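Local coordinates for major pilin backbone protein T-antigen, T13 (Streptococcus pyogenes, PDB 6BBT), which forms the backbone (major) subunit of the pili of Streptococcus pyogenes and carries the trypsin-resistant T13 antigen used in serotyping, at residues T29-T34 and V99-D104; A63-D68 and K76-N81. All coordinates share one frame; numbering follows the deposited sequence.

Contact 1 (T29-T34 and V99-D104); sequences TTFTFT and VSEQND
Glu101 lies alongside Phe33 on the buried face of an antiparallel strand pair, both side chains pointing the same way. Phe33 and Glu101 form a non-hydrogen-bonded pair with their CA atoms 4.4 Å apart. With CG anti to the backbone N (chi1 178°) and the chain still straight past CG, Glu101 runs along the CD1-CE1 side of the phenyl ring and brings OE1 to 3.4 Å from Phe33 CE1, at the ring edge. The other carboxylate oxygen comes up to Phe31, with OE2 3.7 Å from CD1 of that ring at an oblique angle. Carboxylate and Phe31 ring planes differ by 42°. Next along the ladder, Thr34 and Ser100 make the hydrogen-bonded pair: Thr34 N donates to Ser100 O over 2.9 Å, and Ser100 N returns a bond to Thr34 O. Gln102 N donates to Thr32 O, also 2.9 Å. Beyond that bond water stands in for the direct partner of Thr32 N: wedged between the two backbones, it accepts from Thr32 N and donates to Gln102 O and to Asp104 OD2, the latter 2.8 Å away.

The other face, with the threonines, is looser and wet. One water joins Thr30 OG1 and Thr32 OG1 to Asp104 OD2, and another links Thr34 OG1 with Ser100 OG.

On the buried face, Lys15 hydrogen-bonds to Glu101 OE1, and Asn152 lies close by. A lysine, an asparagine and a buried glutamate framed by aromatic rings are consistent with the intramolecular isopeptide site of Spy0128-like pilin domains, where such a glutamate promotes the Lys-Asn cross-link.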
ATOM      1  N   THR A  29       1.164   2.972   6.039  1.00 16.26           N
ATOM      2  CA  THR A  29       2.433   3.226   5.356  1.00 17.11           C
ATOM      3  C   THR A  29       2.624   4.716   5.090  1.00 17.15           C
ATOM      4  O   THR A  29       1.707   5.515   5.316  1.00 17.55           O
ATOM      5  CB  THR A  29       2.525   2.420   4.033  1.00 17.19           C
ATOM      6  OG1 THR A  29       3.882   2.389   3.564  1.00 18.39           O
ATOM      7  CG2 THR A  29       1.609   3.004   2.967  1.00 17.23           C
ATOM      8  N   THR A  30       3.816   5.090   4.639  1.00 16.38           N
ATOM      9  CA  THR A  30       4.071   6.495   4.287  1.00 17.27           C
ATOM     10  C   THR A  30       4.520   6.531   2.852  1.00 16.49           C
ATOM     11  O   THR A  30       5.023   5.539   2.326  1.00 17.39           O
ATOM     12  CB  THR A  30       5.147   7.151   5.170  1.00 17.45           C
ATOM     13  OG1 THR A  30       6.365   6.430   5.009  1.00 20.04           O
ATOM     14  CG2 THR A  30       4.729   7.114   6.622  1.00 17.67           C
ATOM     15  N   PHE A  31       4.282   7.654   2.205  1.00 15.72           N
ATOM     16  CA  PHE A  31       4.899   7.945   0.919  1.00 15.55           C
ATOM     17  C   PHE A  31       5.787   9.164   1.093  1.00 16.80           C
ATOM     18  O   PHE A  31       5.414  10.114   1.765  1.00 18.05           O
ATOM     19  CB  PHE A  31       3.840   8.200  -0.155  1.00 14.76           C
ATOM     20  CG  PHE A  31       3.024   6.997  -0.452  1.00 14.33           C
ATOM     21  CD1 PHE A  31       3.441   6.091  -1.411  1.00 14.25           C
ATOM     22  CD2 PHE A  31       1.895   6.716   0.287  1.00 14.09           C
ATOM     23  CE1 PHE A  31       2.713   4.952  -1.674  1.00 14.33           C
ATOM     24  CE2 PHE A  31       1.154   5.561   0.038  1.00 14.51           C
ATOM     25  CZ  PHE A  31       1.568   4.678  -0.945  1.00 14.66           C
ATOM     26  N   THR A  32       6.955   9.128   0.465  1.00 17.63           N
ATOM     27  CA  THR A  32       7.942  10.166   0.598  1.00 17.74           C
ATOM     28  C   THR A  32       8.194  10.792  -0.763  1.00 17.89           C
ATOM     29  O   THR A  32       8.431  10.094  -1.741  1.00 17.78           O
ATOM     30  CB  THR A  32       9.236   9.587   1.181  1.00 17.28           C
ATOM     31  OG1 THR A  32       8.978   9.183   2.521  1.00 16.55           O
ATOM     32  CG2 THR A  32      10.372  10.623   1.194  1.00 17.53           C
ATOM     33  N   PHE A  33       8.131  12.116  -0.806  1.00 19.12           N
ATOM     34  CA  PHE A  33       8.455  12.862  -2.006  1.00 19.05           C
ATOM     35  C   PHE A  33       9.805  13.545  -1.784  1.00 20.99           C
ATOM     36  O   PHE A  33      10.110  13.989  -0.674  1.00 20.40           O
ATOM     37  CB  PHE A  33       7.344  13.856  -2.295  1.00 19.48           C
ATOM     38  CG  PHE A  33       6.001  13.260  -2.099  1.00 19.00           C
ATOM     39  CD1 PHE A  33       5.538  12.315  -2.985  1.00 19.15           C
ATOM     40  CD2 PHE A  33       5.275  13.518  -0.946  1.00 20.03           C
ATOM     41  CE1 PHE A  33       4.321  11.685  -2.772  1.00 19.65           C
ATOM     42  CE2 PHE A  33       4.044  12.911  -0.737  1.00 19.91           C
ATOM     43  CZ  PHE A  33       3.578  11.988  -1.654  1.00 19.66           C
ATOM     44  N   THR A  34      10.605  13.578  -2.841  1.00 21.99           N
ATOM     45  CA  THR A  34      11.947  14.119  -2.805  1.00 23.37           C
ATOM     46  C   THR A  34      12.009  15.258  -3.799  1.00 22.80           C
ATOM     47  O   THR A  34      11.455  15.170  -4.892  1.00 21.41           O
ATOM     48  CB  THR A  34      12.989  13.078  -3.233  1.00 25.60           C
ATOM     49  OG1 THR A  34      12.794  11.879  -2.492  1.00 30.62           O
ATOM     50  CG2 THR A  34      14.393  13.587  -2.955  1.00 29.34           C
ATOM     51  N   VAL A  99      10.970  16.861  -8.755  1.00 23.07           N
ATOM     52  CA  VAL A  99      10.211  16.249  -7.652  1.00 21.29           C
ATOM     53  C   VAL A  99       9.796  14.843  -8.085  1.00 20.46           C
ATOM     54  O   VAL A  99       9.325  14.646  -9.202  1.00 20.70           O
ATOM     55  CB  VAL A  99       8.983  17.100  -7.268  1.00 21.02           C
ATOM     56  CG1 VAL A  99       8.096  16.412  -6.209  1.00 20.93           C
ATOM     57  CG2 VAL A  99       9.447  18.446  -6.766  1.00 21.27           C
ATOM     58  N   SER A 100      10.014  13.869  -7.212  1.00 20.17           N
ATOM     59  CA  SER A 100       9.619  12.490  -7.474  1.00 20.19           C
ATOM     60  C   SER A 100       9.126  11.856  -6.193  1.00 18.84           C
ATOM     61  O   SER A 100       9.271  12.435  -5.110  1.00 19.60           O
ATOM     62  CB  SER A 100      10.792  11.690  -8.020  1.00 20.84           C
ATOM     63  OG  SER A 100      11.858  11.736  -7.108  1.00 22.46           O
ATOM     64  N   GLU A 101       8.539  10.682  -6.342  1.00 17.82           N
ATOM     65  CA  GLU A 101       8.099   9.877  -5.210  1.00 17.70           C
ATOM     66  C   GLU A 101       9.032   8.697  -5.101  1.00 17.98           C
ATOM     67  O   GLU A 101       9.261   7.998  -6.069  1.00 18.81           O
ATOM     68  CB  GLU A 101       6.686   9.352  -5.423  1.00 16.90           C
ATOM     69  CG  GLU A 101       6.187   8.460  -4.296  1.00 17.36           C
ATOM     70  CD  GLU A 101       4.755   7.982  -4.528  1.00 16.73           C
ATOM     71  OE1 GLU A 101       3.813   8.770  -4.396  1.00 16.13           O
ATOM     72  OE2 GLU A 101       4.595   6.801  -4.859  1.00 18.35           O
ATOM     73  N   GLN A 102       9.520   8.460  -3.904  1.00 19.51           N
ATOM     74  CA  GLN A 102      10.338   7.292  -3.608  1.00 22.60           C
ATOM     75  C   GLN A 102       9.556   5.983  -3.746  1.00 21.80           C
ATOM     76  O   GLN A 102       8.422   5.861  -3.251  1.00 21.71           O
ATOM     77  CB  GLN A 102      10.843   7.452  -2.177  1.00 24.93           C
ATOM     78  CG  GLN A 102      11.782   6.397  -1.665  1.00 28.42           C
ATOM     79  CD  GLN A 102      12.363   6.809  -0.326  1.00 30.30           C
ATOM     80  OE1 GLN A 102      11.730   6.667   0.733  1.00 31.94           O
ATOM     81  NE2 GLN A 102      13.573   7.355  -0.367  1.00 32.51           N
ATOM     82  N   ASN A 103      10.152   5.014  -4.429  1.00 21.03           N
ATOM     83  CA  ASN A 103       9.631   3.665  -4.446  1.00 22.33           C
ATOM     84  C   ASN A 103      10.158   2.896  -3.229  1.00 23.48           C
ATOM     85  O   ASN A 103      11.300   2.432  -3.215  1.00 23.70           O
ATOM     86  CB  ASN A 103       9.976   2.962  -5.751  1.00 22.05           C
ATOM     87  CG  ASN A 103       9.205   1.670  -5.936  1.00 22.15           C
ATOM     88  OD1 ASN A 103       9.092   0.855  -5.015  1.00 22.72           O
ATOM     89  ND2 ASN A 103       8.674   1.473  -7.128  1.00 22.22           N
ATOM     90  N   ASP A 104       9.320   2.760  -2.202  1.00 22.66           N
ATOM     91  CA  ASP A 104       9.744   2.067  -0.971  1.00 21.47           C
ATOM     92  C   ASP A 104       9.711   0.551  -1.075  1.00 21.09           C
ATOM     93  O   ASP A 104      10.173  -0.121  -0.154  1.00 20.43           O
ATOM     94  CB  ASP A 104       8.908   2.517   0.215  1.00 22.30           C
ATOM     95  CG  ASP A 104       9.016   3.996   0.479  1.00 24.05           C
ATOM     96  OD1 ASP A 104      10.133   4.548   0.371  1.00 28.04           O
ATOM     97  OD2 ASP A 104       7.995   4.614   0.826  1.00 23.65           O
TER
HETATM   98  O   HOH W   1       8.011   6.656   2.734  1.00 17.92           O
HETATM   99  O   HOH W   2       7.329   6.767  -0.867  1.00 17.27           O
HETATM  100  O   HOH W   3      13.393  13.981  -7.250  1.00 27.75           O
HETATM  101  O   HOH W   4      12.147  10.153  -4.714  1.00 37.80           O

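Contact 2 (A63-D68 and K76-N81); sequences AIVSYD and KNKTSN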
ATOM      1  N   ALA A  63       9.262  15.533   1.753  1.00 24.06           N
ATOM      2  CA  ALA A  63       7.910  15.729   2.253  1.00 22.25           C
ATOM      3  C   ALA A  63       7.232  14.339   2.348  1.00 22.10           C
ATOM      4  O   ALA A  63       7.520  13.440   1.545  1.00 22.69           O
ATOM      5  CB  ALA A  63       7.143  16.644   1.328  1.00 21.82           C
ATOM      6  N   ILE A  64       6.376  14.150   3.347  1.00 21.99           N
ATOM      7  CA  ILE A  64       5.779  12.834   3.582  1.00 23.43           C
ATOM      8  C   ILE A  64       4.278  12.935   3.818  1.00 21.93           C
ATOM      9  O   ILE A  64       3.789  13.941   4.334  1.00 22.56           O
ATOM     10  CB  ILE A  64       6.443  12.086   4.773  1.00 26.23           C
ATOM     11  CG1 ILE A  64       6.129  12.768   6.111  1.00 28.20           C
ATOM     12  CG2 ILE A  64       7.955  11.992   4.583  1.00 27.01           C
ATOM     13  CD1 ILE A  64       6.668  12.009   7.315  1.00 30.95           C
ATOM     14  N   VAL A  65       3.550  11.894   3.419  1.00 20.39           N
ATOM     15  CA  VAL A  65       2.141  11.736   3.804  1.00 18.99           C
ATOM     16  C   VAL A  65       2.045  10.321   4.369  1.00 18.90           C
ATOM     17  O   VAL A  65       2.841   9.448   4.009  1.00 18.30           O
ATOM     18  CB  VAL A  65       1.112  11.919   2.647  1.00 18.83           C
ATOM     19  CG1 VAL A  65       1.093  13.342   2.108  1.00 19.03           C
ATOM     20  CG2 VAL A  65       1.331  10.912   1.530  1.00 18.60           C
ATOM     21  N   SER A  66       1.065  10.121   5.242  1.00 18.48           N
ATOM     22  CA  SER A  66       0.908   8.872   5.971  1.00 19.16           C
ATOM     23  C   SER A  66      -0.483   8.361   5.781  1.00 17.28           C
ATOM     24  O   SER A  66      -1.434   9.147   5.839  1.00 16.85           O
ATOM     25  CB  SER A  66       1.122   9.113   7.467  1.00 20.55           C
ATOM     26  OG  SER A  66       2.441   9.558   7.663  1.00 25.83           O
ATOM     27  N   TYR A  67      -0.592   7.049   5.566  1.00 16.18           N
ATOM     28  CA  TYR A  67      -1.874   6.347   5.588  1.00 15.71           C
ATOM     29  C   TYR A  67      -1.934   5.376   6.759  1.00 15.32           C
ATOM     30  O   TYR A  67      -0.912   4.884   7.216  1.00 14.68           O
ATOM     31  CB  TYR A  67      -2.050   5.563   4.290  1.00 15.87           C
ATOM     32  CG  TYR A  67      -2.315   6.446   3.132  1.00 16.25           C
ATOM     33  CD1 TYR A  67      -3.610   6.827   2.822  1.00 16.80           C
ATOM     34  CD2 TYR A  67      -1.274   6.931   2.342  1.00 16.47           C
ATOM     35  CE1 TYR A  67      -3.880   7.651   1.744  1.00 17.03           C
ATOM     36  CE2 TYR A  67      -1.525   7.780   1.266  1.00 16.36           C
ATOM     37  CZ  TYR A  67      -2.836   8.136   0.970  1.00 17.19           C
ATOM     38  OH  TYR A  67      -3.130   8.953  -0.105  1.00 16.96           O
ATOM     39  N   ASP A  68      -3.121   5.110   7.276  0.77 16.09           N
ATOM     40  CA  ASP A  68      -3.265   4.005   8.213  0.77 15.97           C
ATOM     41  C   ASP A  68      -4.532   3.225   7.955  0.77 15.24           C
ATOM     42  O   ASP A  68      -5.326   3.567   7.066  0.77 14.63           O
ATOM     43  CB  ASP A  68      -3.078   4.471   9.667  0.77 17.79           C
ATOM     44  CG  ASP A  68      -4.245   5.272  10.210  0.77 19.65           C
ATOM     45  OD1 ASP A  68      -5.408   5.128   9.759  0.77 18.58           O
ATOM     46  OD2 ASP A  68      -3.967   6.039  11.149  0.77 22.29           O
ATOM     47  N   LYS A  76      -8.599   9.003   1.340  1.00 22.89           N
ATOM     48  CA  LYS A  76      -7.654   8.404   0.398  1.00 22.89           C
ATOM     49  C   LYS A  76      -6.700   9.429  -0.212  1.00 20.81           C
ATOM     50  O   LYS A  76      -5.680   9.043  -0.733  1.00 19.02           O
ATOM     51  CB  LYS A  76      -8.367   7.614  -0.698  1.00 22.79           C
ATOM     52  CG  LYS A  76      -9.274   8.422  -1.599  1.00 24.55           C
ATOM     53  CD  LYS A  76     -10.032   7.506  -2.536  1.00 25.96           C
ATOM     54  CE  LYS A  76     -10.917   8.297  -3.485  1.00 28.25           C
ATOM     55  NZ  LYS A  76     -11.644   7.352  -4.388  1.00 29.87           N
ATOM     56  N   ASN A  77      -7.052  10.714  -0.168  1.00 20.74           N
ATOM     57  CA  ASN A  77      -6.206  11.770  -0.712  1.00 21.93           C
ATOM     58  C   ASN A  77      -5.561  12.535   0.419  1.00 22.00           C
ATOM     59  O   ASN A  77      -6.236  12.881   1.378  1.00 23.15           O
ATOM     60  CB  ASN A  77      -7.022  12.711  -1.598  1.00 22.24           C
ATOM     61  CG  ASN A  77      -7.674  11.987  -2.755  1.00 23.85           C
ATOM     62  OD1 ASN A  77      -7.062  11.138  -3.392  1.00 25.17           O
ATOM     63  ND2 ASN A  77      -8.939  12.282  -3.007  1.00 25.36           N
ATOM     64  N   LYS A  78      -4.250  12.760   0.320  1.00 20.42           N
ATOM     65  CA  LYS A  78      -3.492  13.464   1.340  1.00 20.65           C
ATOM     66  C   LYS A  78      -2.733  14.605   0.667  1.00 20.28           C
ATOM     67  O   LYS A  78      -2.518  14.582  -0.543  1.00 18.90           O
ATOM     68  CB  LYS A  78      -2.446  12.575   1.986  1.00 21.35           C
ATOM     69  CG  LYS A  78      -2.909  11.259   2.526  1.00 22.66           C
ATOM     70  CD  LYS A  78      -3.596  11.397   3.844  1.00 22.80           C
ATOM     71  CE  LYS A  78      -4.078  10.027   4.252  1.00 23.81           C
ATOM     72  NZ  LYS A  78      -4.601  10.006   5.622  1.00 24.31           N
ATOM     73  N   THR A  79      -2.310  15.575   1.462  1.00 20.61           N
ATOM     74  CA  THR A  79      -1.520  16.697   0.953  1.00 22.51           C
ATOM     75  C   THR A  79      -0.304  16.959   1.806  1.00 22.24           C
ATOM     76  O   THR A  79      -0.311  16.732   3.011  1.00 23.23           O
ATOM     77  CB  THR A  79      -2.361  17.985   0.867  1.00 24.27           C
ATOM     78  OG1 THR A  79      -2.721  18.402   2.189  1.00 28.25           O
ATOM     79  CG2 THR A  79      -3.617  17.754   0.055  1.00 24.22           C
ATOM     80  N   SER A  80       0.760  17.411   1.162  1.00 22.19           N
ATOM     81  CA  SER A  80       1.928  17.922   1.855  1.00 22.70           C
ATOM     82  C   SER A  80       2.455  19.105   1.049  1.00 24.01           C
ATOM     83  O   SER A  80       1.778  19.601   0.127  1.00 24.48           O
ATOM     84  CB  SER A  80       2.993  16.822   1.989  1.00 22.10           C
ATOM     85  OG  SER A  80       4.013  17.233   2.885  1.00 21.47           O
ATOM     86  N   ASN A  81       3.648  19.573   1.379  1.00 26.39           N
ATOM     87  CA  ASN A  81       4.265  20.624   0.575  1.00 28.18           C
ATOM     88  C   ASN A  81       5.769  20.661   0.740  1.00 26.59           C
ATOM     89  O   ASN A  81       6.323  20.026   1.624  1.00 25.84           O
ATOM     90  CB  ASN A  81       3.645  21.993   0.910  1.00 30.19           C
ATOM     91  CG  ASN A  81       3.960  22.444   2.315  1.00 33.25           C
ATOM     92  OD1 ASN A  81       5.038  22.965   2.584  1.00 35.47           O
ATOM     93  ND2 ASN A  81       3.021  22.242   3.224  1.00 38.20           N
TER
HETATM   94  O   HOH W   5       6.170  16.408   5.372  1.00 24.91           O
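Strands 63-67 and 77-81 run antiparallel at 163°, their axes 6.5 Å apart at closest approach, and belong to different sheets. Side chains largely fill the gap between them. At one end Tyr67 reaches across to the residue preceding the other strand, and its OH donates a 2.6 Å hydrogen bond to Lys76 O. The hydroxyl arrives from above the carbonyl plane, 42° out of it. Lys78 comes back the other way along the tyrosine: a bend at chi2 (-78°) folds the chain over the ring, so that CE sits 3.8 Å from the Tyr67 centroid in a CH-pi contact, displaced toward the rim. Lys78 CE also packs closely on the backbone, 3.2 Å from Ser66 O. Beyond it the ammonium group pairs with the carboxylate of Asp71, in the turn joining the strands. With that end tied to Asp71, the aliphatic part of Lys78 lies against the tyrosine face.

Val65 meets Lys78 at a slant in the middle, with CG1 3.6 Å from Lys78 CB. Towards the far end the fit is lighter: Ala63 CB meets Ser80 OG at 3.5 Å, and a water bound by Ile64 N reaches that hydroxyl only weakly.

Strand 62-67 pairs in its sheet with strand 29-37, with Val65 touching Phe31 and Phe33. Strand 77-83 pairs instead with strand 10-17, whose Lys15 and Met17 pack against Tyr67, so the contact closes one side of the space between the two sheets.

Contacts 1 and 2 lie with their centres about 10 Å apart and meet where strand 29-37 pairs with strand 62-67. Probable backbone hydrogen bonds, each 2.8 Å, join Phe33 N to Ala63 O and Thr29 O to Tyr67 N. Strand 29-37 is therefore held by 93-101 along one edge and by 62-67 along the other. In the chain, the next strand after 77-83 of contact 2 is 93-101 of contact 1. Lys15 ties both to the probable isopeptide site: its NZ hydrogen-bonds to Glu101 OE1 of contact 1, its side chain touches Val65 and Tyr67, and its backbone pairs with Lys78 of contact 2.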